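Local coordinates for uncharacterized protein (Legionella pneumophila subsp. pneumophila, PDB 5L0L) that is of unknown function but carries a HIT-related domain, found in a protein predicted to span a membrane, and may therefore act on nucleotide-like substrates, at residues A[10-16]-A[120-126]; A[22-26]-A[183-187]; A[31-37]-A[77-82]; A[46-50]-A[156-160]. All coordinates share one frame; numbering follows the deposited sequence. Where two conformers were deposited one is given.

Contacts 2 and 3 lay helices on neighbouring strands of the six-stranded antiparallel sheet: contact 2 sets strand 25-31 against helix 176-194, and contact 3 sets strand 35-41, with the turn before it, against helix 73-92. Contact 4 joins the loops before strand 51-58 and after strand 128-134 of that sheet. It touches contact 2 where F186 packs on Y49, about 17 Å apart between centres. Contact 1, about 21 to 22 Å from the others between centres, pairs two loops beside the small sheet. Along the chain contacts 3 and 4 are nested inside the loop closed by contact 2, while contact 1 crosses contacts 2 and 4. Contacts 3 and 4 both reach the second subunit.

Contact 1 (A[10-16]-A[120-126]); sequences YSPGHWS and SEEEPSM
The Y10 ring lies against P124, whose CB sits over one face, 3.9 Å from the ring centroid, in a CH-pi contact that suits the flat aromatic and the rigid, apolar pyrrolidine. At the rim of the same ring Y10 OH donates to S120 O over 2.8 Å, approaching from above the carbonyl plane; N68 ND2 is a second partner of this buried hydroxyl. Beside it the H14 imidazole uses both nitrogens. Its NE2 crosses to donate to E122 O over 3.0 Å, with the oxygen close to the ring plane, while ND1 and S16 OG of the same loop share a 2.6 Å hydrogen bond that helps fix the ring's rotation. S16 also turns its CB to P124 CG at 3.6 Å, so Y10, H14 and S16 meet the proline at CB, CD and CG respectively. Farther out, the W15 indole reaches the second loop with its six-membered ring: W15 CZ3 meets the methyl CE of selenomethionine M126 at 3.7 Å, and the CG of E123 lies at the indole edge. The turn at 120-123 is consistent with holding S120 O and E122 O toward the first loop: E123 N donates to S120 OG over 3.0 Å, the signature of an ST motif.

Contact 2 (A[22-26]-A[183-187]); sequences AGTSI and LAMFK
I26, which loses the most surface here, reaches helix 176-194 with both branches. Its CD1 touches F186 CB at 3.9 Å, and its CG2 lies 4.1 Å from K187 CG, so a beta-branched residue spans two neighbouring helical positions from one strand site. With CG1 anti to the carbonyl carbon (chi1 -62°), the longer branch is swung toward F186. L183, one helical turn before K187, meets the same isoleucine through CD2. It was modelled in two conformers, so its detailed contacts are tentative; in one of them CD2 stands 4.1 Å from I26 CG1, and the methyls lie near the carbonyl oxygens of G23 and T24.

K187 runs extended past the carbonyl oxygens of I26 and S25. Its CG makes the apolar touch on I26, its CE passes 3.4 Å from S25 O, and its ammonium comes out beyond. There NZ donates to a water at 2.8 Å, and that water donates to S25 O at 2.6 Å; H212 O takes a further bond from NZ. The segments thus meet mainly through apolar contacts, without a direct hydrogen bond between them, and the polar link is the water between K187 NZ and S25 O.

Contact 3 (A[31-37]-A[77-82]); sequences VRNKYHY and RGLNDV
R32 leaves its backbone with CG anti to the carbonyl carbon (chi1 -67°) and then runs extended to NE, carrying its guanidinium across to the helix; the similar turn at Y37 (chi1 -59°) lays the tyrosine ring along the helix backbone. The arginine's target is D81. R32 NH1 meets D81 OD2 at 2.8 Å in a salt bridge, and R32 NH2 adds a weak bond to the same oxygen. A water accepting from R32 NH2 donates to D81 OD1, so both carboxylate oxygens are engaged. The guanidinium of R77 lies flat on that of R32, planes 12° apart and centres 4.2 Å apart, an overlap the nearby D81 charge probably makes tolerable.

This is a helix laid on the antiparallel sheet of the HIT-related domain: the axes of strand 35-37 and helix 77-82 approach to 9.1 Å. A classic beta bulge, K34 and Y35 facing V31, marks the hairpin, and V31 O accepts from both their nitrogens. G78, without a side chain, lets Y37 OH come within 3.3 Å of its CA; the hydroxyl bonds to E75 O. Around the ring, Y37 CD2 touches L79 CD1 at 3.8 Å and V82 CG2 packs near CD1, while V31 CG2 meets V82 CG2 at 3.8 Å, the short branched valines fitting closely between strand and helix. R77 and D81 also face D81 and R77 of the second subunit through long, weak ion pairs.

Contact 4 (A[46-50]-A[156-160]); sequences CRGYR and FDLIA
The backbone oxygen of L158 is gripped by R50 NH1, which donates over 2.9 Å from a position tilted out of the carbonyl plane, and by a water that donates at 3.2 Å and itself accepts from R50 NH2. Two loops of the HIT-related domain are joined in this way, the one leading into strand 51-58 and the one after strand 128-134. In the second, D157 OD1 accepts from I159 N through its anti lone pair, an Asx turn that shapes the chain where the carbonyls of D157 and L158 are offered.

D157 O takes R47 NH2 at 2.8 Å, nearly straight on and close to the guanidinium plane. R47 arrives there because its chain bends at chi3 (-58°), and its guanidinium stacks on F156, centres 4.6 Å apart and planes 30° apart, an offset arrangement of the cation-pi kind. F156 is itself wedged in, its CZ 3.6 Å from R47 O and its edge toward G48 N; glycine fits the positive phi of that turn and leaves space for the ring. Both arginines also bridge to D45 OD2, a shared carboxylate that would offset two buried positive charges. R50 packs on W132 and on H130, which probably belongs to an incomplete version of the His-X-His-X-His motif of HIT proteins. A sulfate about 5 Å from the R50 side chain probably comes from the crystallisation liquor, though it may mark a pocket. Across the R50 guanidinium L158 supplies an apolar cover: its CD2 sits over the centre of one face, 3.5 Å from R50 CZ.

Contact 1 (A[10-16]-A[120-126])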
loop_
_atom_site.group_PDB
_atom_site.type_symbol
_atom_site.label_atom_id
_atom_site.label_comp_id
_atom_site.label_asym_id
_atom_site.label_seq_id
_atom_site.Cartn_x
_atom_site.Cartn_y
_atom_site.Cartn_z
ATOM N N TYR A 10 -13.049 -24.193 3.018
ATOM C CA TYR A 10 -14.067 -23.283 2.463
ATOM C C TYR A 10 -14.749 -23.943 1.257
ATOM O O TYR A 10 -14.087 -24.609 0.459
ATOM C CB TYR A 10 -13.422 -21.936 2.049
ATOM C CG TYR A 10 -12.678 -21.225 3.184
ATOM C CD1 TYR A 10 -11.336 -21.526 3.464
ATOM C CD2 TYR A 10 -13.325 -20.271 3.993
ATOM C CE1 TYR A 10 -10.663 -20.898 4.506
ATOM C CE2 TYR A 10 -12.653 -19.632 5.038
ATOM C CZ TYR A 10 -11.328 -19.952 5.288
ATOM O OH TYR A 10 -10.659 -19.337 6.311
ATOM N N SER A 11 -16.066 -23.767 1.120
ATOM C CA SER A 11 -16.802 -24.302 -0.049
ATOM C C SER A 11 -16.266 -23.750 -1.369
ATOM O O SER A 11 -15.802 -22.609 -1.404
ATOM C CB SER A 11 -18.292 -23.958 0.029
ATOM O OG SER A 11 -18.896 -24.592 1.133
ATOM N N PRO A 12 -16.357 -24.533 -2.465
ATOM C CA PRO A 12 -15.921 -23.999 -3.774
ATOM C C PRO A 12 -16.771 -22.799 -4.268
ATOM O O PRO A 12 -16.253 -21.936 -4.996
ATOM C CB PRO A 12 -16.035 -25.210 -4.715
ATOM C CG PRO A 12 -17.012 -26.135 -4.059
ATOM C CD PRO A 12 -16.915 -25.899 -2.577
ATOM N N GLY A 13 -18.042 -22.747 -3.849
ATOM C CA GLY A 13 -18.934 -21.598 -4.110
ATOM C C GLY A 13 -18.830 -20.400 -3.157
ATOM O O GLY A 13 -19.521 -19.398 -3.347
ATOM N N HIS A 14 -17.994 -20.498 -2.125
ATOM C CA HIS A 14 -17.654 -19.341 -1.296
ATOM C C HIS A 14 -17.044 -18.256 -2.213
ATOM O O HIS A 14 -16.223 -18.560 -3.090
ATOM C CB HIS A 14 -16.669 -19.762 -0.192
ATOM C CG HIS A 14 -16.410 -18.707 0.837
ATOM N ND1 HIS A 14 -15.278 -17.918 0.826
ATOM C CD2 HIS A 14 -17.122 -18.326 1.924
ATOM C CE1 HIS A 14 -15.315 -17.082 1.848
ATOM N NE2 HIS A 14 -16.418 -17.317 2.538
ATOM N N TRP A 15 -17.476 -17.011 -2.021
ATOM C CA TRP A 15 -17.062 -15.866 -2.862
ATOM C C TRP A 15 -15.529 -15.709 -3.038
ATOM O O TRP A 15 -15.060 -15.181 -4.044
ATOM C CB TRP A 15 -17.693 -14.545 -2.343
ATOM C CG TRP A 15 -17.332 -14.209 -0.935
ATOM C CD1 TRP A 15 -18.066 -14.479 0.190
ATOM C CD2 TRP A 15 -16.129 -13.555 -0.486
ATOM N NE1 TRP A 15 -17.393 -14.036 1.311
ATOM C CE2 TRP A 15 -16.205 -13.463 0.928
ATOM C CE3 TRP A 15 -14.996 -13.040 -1.142
ATOM C CZ2 TRP A 15 -15.189 -12.877 1.702
ATOM C CZ3 TRP A 15 -13.981 -12.450 -0.376
ATOM C CH2 TRP A 15 -14.089 -12.376 1.038
ATOM N N SER A 16 -14.757 -16.145 -2.040
ATOM C CA SER A 16 -13.282 -16.132 -2.099
ATOM C C SER A 16 -12.686 -17.023 -3.207
ATOM O O SER A 16 -11.574 -16.769 -3.678
ATOM C CB SER A 16 -12.701 -16.564 -0.743
ATOM O OG SER A 16 -13.044 -17.924 -0.482
ATOM N N SER A 120 -10.454 -16.401 9.188
ATOM C CA SER A 120 -11.711 -16.622 9.906
ATOM C C SER A 120 -12.587 -17.575 9.098
ATOM O O SER A 120 -12.351 -17.800 7.912
ATOM C CB SER A 120 -12.485 -15.314 10.146
ATOM O OG SER A 120 -13.024 -14.784 8.938
ATOM N N GLU A 121 -13.615 -18.090 9.765
ATOM C CA GLU A 121 -14.590 -19.014 9.174
ATOM C C GLU A 121 -15.317 -18.333 8.007
ATOM O O GLU A 121 -15.543 -18.959 6.971
ATOM C CB GLU A 121 -15.633 -19.462 10.219
ATOM C CG GLU A 121 -15.111 -20.023 11.549
ATOM C CD GLU A 121 -14.871 -21.524 11.533
ATOM O OE1 GLU A 121 -15.851 -22.303 11.641
ATOM O OE2 GLU A 121 -13.691 -21.929 11.448
ATOM N N GLU A 122 -15.640 -17.043 8.177
ATOM C CA GLU A 122 -16.376 -16.252 7.160
ATOM C C GLU A 122 -15.497 -15.761 6.017
ATOM O O GLU A 122 -15.976 -15.560 4.907
ATOM C CB GLU A 122 -17.043 -15.016 7.783
ATOM C CG GLU A 122 -17.882 -15.280 9.030
ATOM C CD GLU A 122 -17.156 -14.907 10.316
ATOM O OE1 GLU A 122 -17.438 -13.797 10.838
ATOM O OE2 GLU A 122 -16.301 -15.705 10.797
ATOM N N GLU A 123 -14.211 -15.552 6.290
ATOM C CA GLU A 123 -13.326 -14.945 5.312
ATOM C C GLU A 123 -11.897 -15.514 5.439
ATOM O O GLU A 123 -11.240 -15.317 6.472
ATOM C CB GLU A 123 -13.357 -13.422 5.545
ATOM C CG GLU A 123 -12.475 -12.603 4.619
ATOM C CD GLU A 123 -12.734 -11.105 4.724
ATOM O OE1 GLU A 123 -13.794 -10.687 5.267
ATOM O OE2 GLU A 123 -11.875 -10.336 4.259
ATOM N N PRO A 124 -11.407 -16.208 4.403
ATOM C CA PRO A 124 -10.004 -16.630 4.484
ATOM C C PRO A 124 -9.092 -15.409 4.422
ATOM O O PRO A 124 -9.486 -14.372 3.859
ATOM C CB PRO A 124 -9.811 -17.492 3.246
ATOM C CG PRO A 124 -10.872 -17.055 2.292
ATOM C CD PRO A 124 -12.042 -16.639 3.144
ATOM N N SER A 125 -7.907 -15.522 5.017
ATOM C CA SER A 125 -6.854 -14.568 4.789
ATOM C C SER A 125 -6.239 -14.871 3.418
ATOM O O SER A 125 -5.798 -16.002 3.158
ATOM C CB SER A 125 -5.813 -14.626 5.903
ATOM O OG SER A 125 -4.668 -13.845 5.595
HETATM N N MSE A 126 -6.259 -13.862 2.544
HETATM C CA MSE A 126 -5.696 -13.938 1.201
HETATM C C MSE A 126 -4.691 -12.838 1.057
HETATM O O MSE A 126 -4.823 -11.776 1.703
HETATM C CB MSE A 126 -6.789 -13.692 0.166
HETATM C CG MSE A 126 -7.899 -14.706 0.219
HETATM SE SE MSE A 126 -9.304 -14.041 -1.028
HETATM C CE MSE A 126 -10.449 -13.316 0.358
#

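Contact 2 (A[22-26]-A[183-187])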
loop_
_atom_site.group_PDB
_atom_site.type_symbol
_atom_site.label_atom_id
_atom_site.label_comp_id
_atom_site.label_asym_id
_atom_site.label_seq_id
_atom_site.Cartn_x
_atom_site.Cartn_y
_atom_site.Cartn_z
ATOM N N ALA A 22 -19.605 -12.134 -8.397
ATOM C CA ALA A 22 -20.088 -10.777 -8.112
ATOM C C ALA A 22 -20.200 -9.894 -9.363
ATOM O O ALA A 22 -20.870 -8.856 -9.312
ATOM C CB ALA A 22 -19.218 -10.108 -7.049
ATOM N N GLY A 23 -19.535 -10.287 -10.463
ATOM C CA GLY A 23 -19.645 -9.612 -11.754
ATOM C C GLY A 23 -18.802 -8.365 -11.838
ATOM O O GLY A 23 -19.191 -7.385 -12.500
ATOM N N THR A 24 -17.662 -8.352 -11.138
ATOM C CA THR A 24 -16.841 -7.137 -11.090
ATOM C C THR A 24 -15.399 -7.336 -11.568
ATOM O O THR A 24 -14.574 -6.453 -11.399
ATOM C CB THR A 24 -16.822 -6.506 -9.680
ATOM O OG1 THR A 24 -16.109 -7.330 -8.760
ATOM C CG2 THR A 24 -18.230 -6.295 -9.172
ATOM N N SER A 25 -15.122 -8.457 -12.223
ATOM C CA SER A 25 -13.753 -8.726 -12.630
ATOM C C SER A 25 -13.300 -7.862 -13.830
ATOM O O SER A 25 -13.993 -7.782 -14.866
ATOM C CB SER A 25 -13.577 -10.230 -12.906
ATOM O OG SER A 25 -12.230 -10.477 -13.266
ATOM N N ILE A 26 -12.128 -7.257 -13.685
ATOM C CA ILE A 26 -11.469 -6.492 -14.722
ATOM C C ILE A 26 -10.494 -7.383 -15.499
ATOM O O ILE A 26 -10.522 -7.391 -16.732
ATOM C CB ILE A 26 -10.723 -5.277 -14.149
ATOM C CG1 ILE A 26 -11.726 -4.319 -13.477
ATOM C CG2 ILE A 26 -9.870 -4.569 -15.214
ATOM C CD1 ILE A 26 -11.097 -3.345 -12.485
ATOM N N LEU A 183 -16.508 -0.548 -14.968
ATOM C CA LEU A 183 -15.833 -1.790 -15.410
ATOM C C LEU A 183 -15.322 -1.668 -16.831
ATOM O O LEU A 183 -14.145 -1.904 -17.106
ATOM C CB LEU A 183 -16.797 -2.977 -15.356
ATOM C CG LEU A 183 -17.078 -3.727 -14.060
ATOM C CD1 LEU A 183 -18.193 -4.739 -14.231
ATOM C CD2 LEU A 183 -15.845 -4.460 -13.560
ATOM N N ALA A 184 -16.208 -1.265 -17.736
ATOM C CA ALA A 184 -15.832 -1.108 -19.146
ATOM C C ALA A 184 -14.666 -0.131 -19.294
ATOM O O ALA A 184 -13.743 -0.390 -20.081
ATOM C CB ALA A 184 -17.049 -0.647 -19.960
HETATM N N MSE A 185 -14.677 0.983 -18.550
HETATM C CA MSE A 185 -13.599 1.968 -18.685
HETATM C C MSE A 185 -12.305 1.481 -18.081
HETATM O O MSE A 185 -11.239 1.739 -18.641
HETATM C CB MSE A 185 -14.021 3.325 -18.128
HETATM C CG MSE A 185 -13.069 4.454 -18.473
HETATM SE SE MSE A 185 -12.861 4.723 -20.416
HETATM C CE MSE A 185 -14.432 5.682 -20.815
ATOM N N PHE A 186 -12.369 0.788 -16.933
ATOM C CA PHE A 186 -11.143 0.199 -16.365
ATOM C C PHE A 186 -10.513 -0.791 -17.350
ATOM O O PHE A 186 -9.300 -0.756 -17.569
ATOM C CB PHE A 186 -11.382 -0.454 -15.015
ATOM C CG PHE A 186 -11.140 0.477 -13.847
ATOM C CD1 PHE A 186 -12.018 1.508 -13.581
ATOM C CD2 PHE A 186 -10.030 0.329 -13.027
ATOM C CE1 PHE A 186 -11.806 2.387 -12.520
ATOM C CE2 PHE A 186 -9.818 1.198 -11.947
ATOM C CZ PHE A 186 -10.711 2.222 -11.693
ATOM N N LYS A 187 -11.344 -1.640 -17.957
ATOM C CA LYS A 187 -10.831 -2.604 -18.950
ATOM C C LYS A 187 -10.168 -1.907 -20.143
ATOM O O LYS A 187 -9.071 -2.268 -20.544
ATOM C CB LYS A 187 -11.940 -3.527 -19.445
ATOM C CG LYS A 187 -12.408 -4.529 -18.426
ATOM C CD LYS A 187 -13.589 -5.310 -18.932
ATOM C CE LYS A 187 -14.159 -6.248 -17.877
ATOM N NZ LYS A 187 -15.364 -6.968 -18.366
HETATM O O HOH W 1 -16.181 -8.396 -16.069
#

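Contact 3 (A[31-37]-A[77-82])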
loop_
_atom_site.group_PDB
_atom_site.type_symbol
_atom_site.label_atom_id
_atom_site.label_comp_id
_atom_site.label_asym_id
_atom_site.label_seq_id
_atom_site.Cartn_x
_atom_site.Cartn_y
_atom_site.Cartn_z
ATOM N N VAL A 31 2.438 -12.924 -13.279
ATOM C CA VAL A 31 3.737 -12.329 -13.040
ATOM C C VAL A 31 4.823 -13.419 -13.198
ATOM O O VAL A 31 4.735 -14.465 -12.546
ATOM C CB VAL A 31 3.847 -11.749 -11.620
ATOM C CG1 VAL A 31 5.233 -11.161 -11.377
ATOM C CG2 VAL A 31 2.796 -10.663 -11.421
ATOM N N ARG A 32 5.778 -13.163 -14.104
ATOM C CA ARG A 32 6.975 -14.017 -14.318
ATOM C C ARG A 32 6.558 -15.430 -14.647
ATOM O O ARG A 32 7.136 -16.389 -14.138
ATOM C CB ARG A 32 7.902 -13.986 -13.085
ATOM C CG ARG A 32 8.548 -12.626 -12.844
ATOM C CD ARG A 32 9.141 -12.431 -11.442
ATOM N NE ARG A 32 9.650 -11.056 -11.371
ATOM C CZ ARG A 32 9.076 -10.009 -10.755
ATOM N NH1 ARG A 32 7.979 -10.128 -9.991
ATOM N NH2 ARG A 32 9.665 -8.809 -10.850
ATOM N N ASN A 33 5.518 -15.525 -15.471
ATOM C CA ASN A 33 4.908 -16.769 -15.928
ATOM C C ASN A 33 4.522 -17.807 -14.860
ATOM O O ASN A 33 4.467 -19.007 -15.135
ATOM C CB ASN A 33 5.807 -17.403 -17.020
ATOM C CG ASN A 33 5.001 -18.008 -18.147
ATOM O OD1 ASN A 33 3.998 -17.427 -18.602
ATOM N ND2 ASN A 33 5.429 -19.179 -18.624
ATOM N N LYS A 34 4.205 -17.348 -13.662
ATOM C CA LYS A 34 4.048 -18.228 -12.526
ATOM C C LYS A 34 2.994 -17.783 -11.504
ATOM O O LYS A 34 2.204 -18.604 -11.040
ATOM C CB LYS A 34 5.402 -18.373 -11.833
ATOM C CG LYS A 34 5.434 -19.480 -10.798
ATOM C CD LYS A 34 6.818 -19.694 -10.189
ATOM C CE LYS A 34 6.693 -20.423 -8.854
ATOM N NZ LYS A 34 8.012 -20.642 -8.203
ATOM N N TYR A 35 3.021 -16.512 -11.110
ATOM C CA TYR A 35 2.131 -16.034 -10.037
ATOM C C TYR A 35 0.922 -15.343 -10.654
ATOM O O TYR A 35 1.087 -14.426 -11.469
ATOM C CB TYR A 35 2.883 -15.115 -9.088
ATOM C CG TYR A 35 4.075 -15.796 -8.443
ATOM C CD1 TYR A 35 3.920 -16.639 -7.337
ATOM C CD2 TYR A 35 5.360 -15.631 -8.969
ATOM C CE1 TYR A 35 5.019 -17.283 -6.756
ATOM C CE2 TYR A 35 6.467 -16.266 -8.392
ATOM C CZ TYR A 35 6.290 -17.092 -7.296
ATOM O OH TYR A 35 7.394 -17.717 -6.749
ATOM N N HIS A 36 -0.268 -15.812 -10.295
ATOM C CA HIS A 36 -1.521 -15.340 -10.918
ATOM C C HIS A 36 -2.286 -14.442 -9.938
ATOM O O HIS A 36 -2.482 -14.826 -8.773
ATOM C CB HIS A 36 -2.423 -16.519 -11.262
ATOM C CG HIS A 36 -1.759 -17.563 -12.100
ATOM N ND1 HIS A 36 -1.362 -17.326 -13.398
ATOM C CD2 HIS A 36 -1.402 -18.842 -11.818
ATOM C CE1 HIS A 36 -0.781 -18.419 -13.881
ATOM N NE2 HIS A 36 -0.795 -19.349 -12.944
ATOM N N TYR A 37 -2.750 -13.299 -10.427
ATOM C CA TYR A 37 -3.466 -12.286 -9.619
ATOM C C TYR A 37 -4.750 -11.842 -10.316
ATOM O O TYR A 37 -4.779 -11.771 -11.547
ATOM C CB TYR A 37 -2.567 -11.057 -9.394
ATOM C CG TYR A 37 -1.275 -11.391 -8.686
ATOM C CD1 TYR A 37 -0.174 -11.836 -9.403
ATOM C CD2 TYR A 37 -1.172 -11.304 -7.302
ATOM C CE1 TYR A 37 1.018 -12.167 -8.775
ATOM C CE2 TYR A 37 0.017 -11.645 -6.657
ATOM C CZ TYR A 37 1.098 -12.100 -7.400
ATOM O OH TYR A 37 2.265 -12.445 -6.764
ATOM N N ARG A 77 6.008 -9.646 -3.884
ATOM C CA ARG A 77 6.578 -8.828 -4.924
ATOM C C ARG A 77 5.662 -8.757 -6.155
ATOM O O ARG A 77 5.512 -7.698 -6.761
ATOM C CB ARG A 77 7.953 -9.352 -5.334
ATOM C CG ARG A 77 8.708 -8.309 -6.112
ATOM C CD ARG A 77 9.928 -8.879 -6.769
ATOM N NE ARG A 77 10.678 -7.781 -7.364
ATOM C CZ ARG A 77 11.734 -7.949 -8.135
ATOM N NH1 ARG A 77 12.366 -6.875 -8.613
ATOM N NH2 ARG A 77 12.155 -9.168 -8.409
ATOM N N GLY A 78 5.089 -9.896 -6.520
ATOM C CA GLY A 78 4.175 -9.966 -7.663
ATOM C C GLY A 78 2.915 -9.126 -7.425
ATOM O O GLY A 78 2.478 -8.438 -8.325
ATOM N N LEU A 79 2.355 -9.196 -6.220
ATOM C CA LEU A 79 1.196 -8.343 -5.848
ATOM C C LEU A 79 1.553 -6.887 -6.068
ATOM O O LEU A 79 0.800 -6.121 -6.670
ATOM C CB LEU A 79 0.786 -8.574 -4.393
ATOM C CG LEU A 79 -0.537 -7.912 -3.993
ATOM C CD1 LEU A 79 -1.701 -8.697 -4.547
ATOM C CD2 LEU A 79 -0.710 -7.784 -2.502
ATOM N N ASN A 80 2.705 -6.495 -5.553
ATOM C CA ASN A 80 3.154 -5.116 -5.652
ATOM C C ASN A 80 3.470 -4.678 -7.077
ATOM O O ASN A 80 3.299 -3.518 -7.405
ATOM C CB ASN A 80 4.347 -4.889 -4.716
ATOM C CG ASN A 80 3.933 -4.886 -3.252
ATOM O OD1 ASN A 80 2.797 -5.200 -2.907
ATOM N ND2 ASN A 80 4.826 -4.474 -2.387
ATOM N N ASP A 81 3.947 -5.602 -7.916
ATOM C CA ASP A 81 4.134 -5.290 -9.347
ATOM C C ASP A 81 2.782 -5.036 -10.033
ATOM O O ASP A 81 2.645 -4.101 -10.831
ATOM C CB ASP A 81 4.852 -6.439 -10.076
ATOM C CG ASP A 81 6.344 -6.508 -9.784
ATOM O OD1 ASP A 81 6.952 -5.568 -9.208
ATOM O OD2 ASP A 81 6.954 -7.555 -10.179
ATOM N N VAL A 82 1.806 -5.903 -9.771
ATOM C CA VAL A 82 0.464 -5.720 -10.335
ATOM C C VAL A 82 -0.135 -4.385 -9.839
ATOM O O VAL A 82 -0.763 -3.626 -10.623
ATOM C CB VAL A 82 -0.458 -6.899 -10.007
ATOM C CG1 VAL A 82 -1.877 -6.627 -10.510
ATOM C CG2 VAL A 82 0.068 -8.178 -10.651
HETATM O O HOH W 2 9.446 -6.223 -9.318
#

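Contact 4 (A[46-50]-A[156-160])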
loop_
_atom_site.group_PDB
_atom_site.type_symbol
_atom_site.label_atom_id
_atom_site.label_comp_id
_atom_site.label_asym_id
_atom_site.label_seq_id
_atom_site.Cartn_x
_atom_site.Cartn_y
_atom_site.Cartn_z
ATOM N N CYS A 46 -18.238 1.305 -3.971
ATOM C CA CYS A 46 -17.897 1.984 -5.216
ATOM C C CYS A 46 -17.111 3.248 -5.024
ATOM O O CYS A 46 -16.604 3.804 -6.006
ATOM C CB CYS A 46 -19.164 2.315 -6.027
ATOM S SG CYS A 46 -20.292 3.509 -5.299
ATOM N N ARG A 47 -16.969 3.718 -3.777
ATOM C CA ARG A 47 -16.251 4.974 -3.544
ATOM C C ARG A 47 -14.807 4.898 -4.064
ATOM O O ARG A 47 -14.105 3.890 -3.857
ATOM C CB ARG A 47 -16.205 5.338 -2.072
ATOM C CG ARG A 47 -17.590 5.540 -1.447
ATOM C CD ARG A 47 -17.497 5.809 0.034
ATOM N NE ARG A 47 -16.809 4.701 0.693
ATOM C CZ ARG A 47 -15.978 4.804 1.727
ATOM N NH1 ARG A 47 -15.739 5.965 2.319
ATOM N NH2 ARG A 47 -15.407 3.720 2.191
ATOM N N GLY A 48 -14.377 5.970 -4.718
ATOM C CA GLY A 48 -13.039 6.069 -5.268
ATOM C C GLY A 48 -12.726 5.064 -6.386
ATOM O O GLY A 48 -11.559 4.860 -6.711
ATOM N N TYR A 49 -13.759 4.467 -6.966
ATOM C CA TYR A 49 -13.615 3.355 -7.906
ATOM C C TYR A 49 -12.686 2.272 -7.334
ATOM O O TYR A 49 -11.788 1.804 -8.017
ATOM C CB TYR A 49 -13.105 3.857 -9.283
ATOM C CG TYR A 49 -13.794 5.061 -9.902
ATOM C CD1 TYR A 49 -15.150 5.346 -9.677
ATOM C CD2 TYR A 49 -13.094 5.916 -10.723
ATOM C CE1 TYR A 49 -15.752 6.449 -10.259
ATOM C CE2 TYR A 49 -13.699 6.992 -11.357
ATOM C CZ TYR A 49 -15.018 7.269 -11.120
ATOM O OH TYR A 49 -15.599 8.352 -11.688
ATOM N N ARG A 50 -12.889 1.902 -6.058
ATOM C CA ARG A 50 -12.020 0.928 -5.397
ATOM C C ARG A 50 -11.874 -0.356 -6.205
ATOM O O ARG A 50 -12.900 -0.913 -6.673
ATOM C CB ARG A 50 -12.579 0.541 -4.036
ATOM C CG ARG A 50 -12.261 1.459 -2.902
ATOM C CD ARG A 50 -13.022 1.011 -1.649
ATOM N NE ARG A 50 -12.429 -0.169 -1.045
ATOM C CZ ARG A 50 -12.678 -0.590 0.208
ATOM N NH1 ARG A 50 -13.594 0.004 0.970
ATOM N NH2 ARG A 50 -12.012 -1.639 0.683
ATOM N N PHE A 156 -9.361 8.446 3.660
ATOM C CA PHE A 156 -10.335 7.534 3.054
ATOM C C PHE A 156 -10.435 6.287 3.935
ATOM O O PHE A 156 -9.436 5.590 4.146
ATOM C CB PHE A 156 -9.876 7.165 1.649
ATOM C CG PHE A 156 -10.910 6.431 0.822
ATOM C CD1 PHE A 156 -11.297 5.140 1.141
ATOM C CD2 PHE A 156 -11.461 7.025 -0.301
ATOM C CE1 PHE A 156 -12.232 4.443 0.355
ATOM C CE2 PHE A 156 -12.390 6.343 -1.076
ATOM C CZ PHE A 156 -12.764 5.059 -0.765
ATOM N N ASP A 157 -11.599 6.029 4.517
ATOM C CA ASP A 157 -11.746 4.891 5.421
ATOM C C ASP A 157 -12.208 3.679 4.626
ATOM O O ASP A 157 -13.296 3.702 4.046
ATOM C CB ASP A 157 -12.724 5.196 6.568
ATOM C CG ASP A 157 -12.548 4.238 7.737
ATOM O OD1 ASP A 157 -12.556 2.979 7.568
ATOM O OD2 ASP A 157 -12.346 4.729 8.869
ATOM N N LEU A 158 -11.379 2.627 4.586
ATOM C CA LEU A 158 -11.704 1.417 3.828
ATOM C C LEU A 158 -12.758 0.526 4.498
ATOM O O LEU A 158 -13.254 -0.397 3.847
ATOM C CB LEU A 158 -10.444 0.599 3.490
ATOM C CG LEU A 158 -9.480 1.325 2.552
ATOM C CD1 LEU A 158 -8.153 0.595 2.502
ATOM C CD2 LEU A 158 -10.018 1.516 1.126
ATOM N N ILE A 159 -13.077 0.819 5.762
ATOM C CA ILE A 159 -14.168 0.237 6.534
ATOM C C ILE A 159 -13.732 -1.112 7.088
ATOM O O ILE A 159 -13.633 -2.084 6.343
ATOM C CB ILE A 159 -15.515 0.037 5.776
ATOM C CG1 ILE A 159 -15.956 1.255 4.992
ATOM C CG2 ILE A 159 -16.626 -0.330 6.786
ATOM C CD1 ILE A 159 -16.080 2.541 5.788
ATOM N N ALA A 160 -13.422 -1.173 8.372
ATOM C CA ALA A 160 -13.129 -2.432 9.044
ATOM C C ALA A 160 -14.437 -2.990 9.615
ATOM O O ALA A 160 -15.261 -2.222 10.095
ATOM C CB ALA A 160 -12.125 -2.183 10.169
HETATM O O HOH W 3 -11.988 -3.275 3.078
#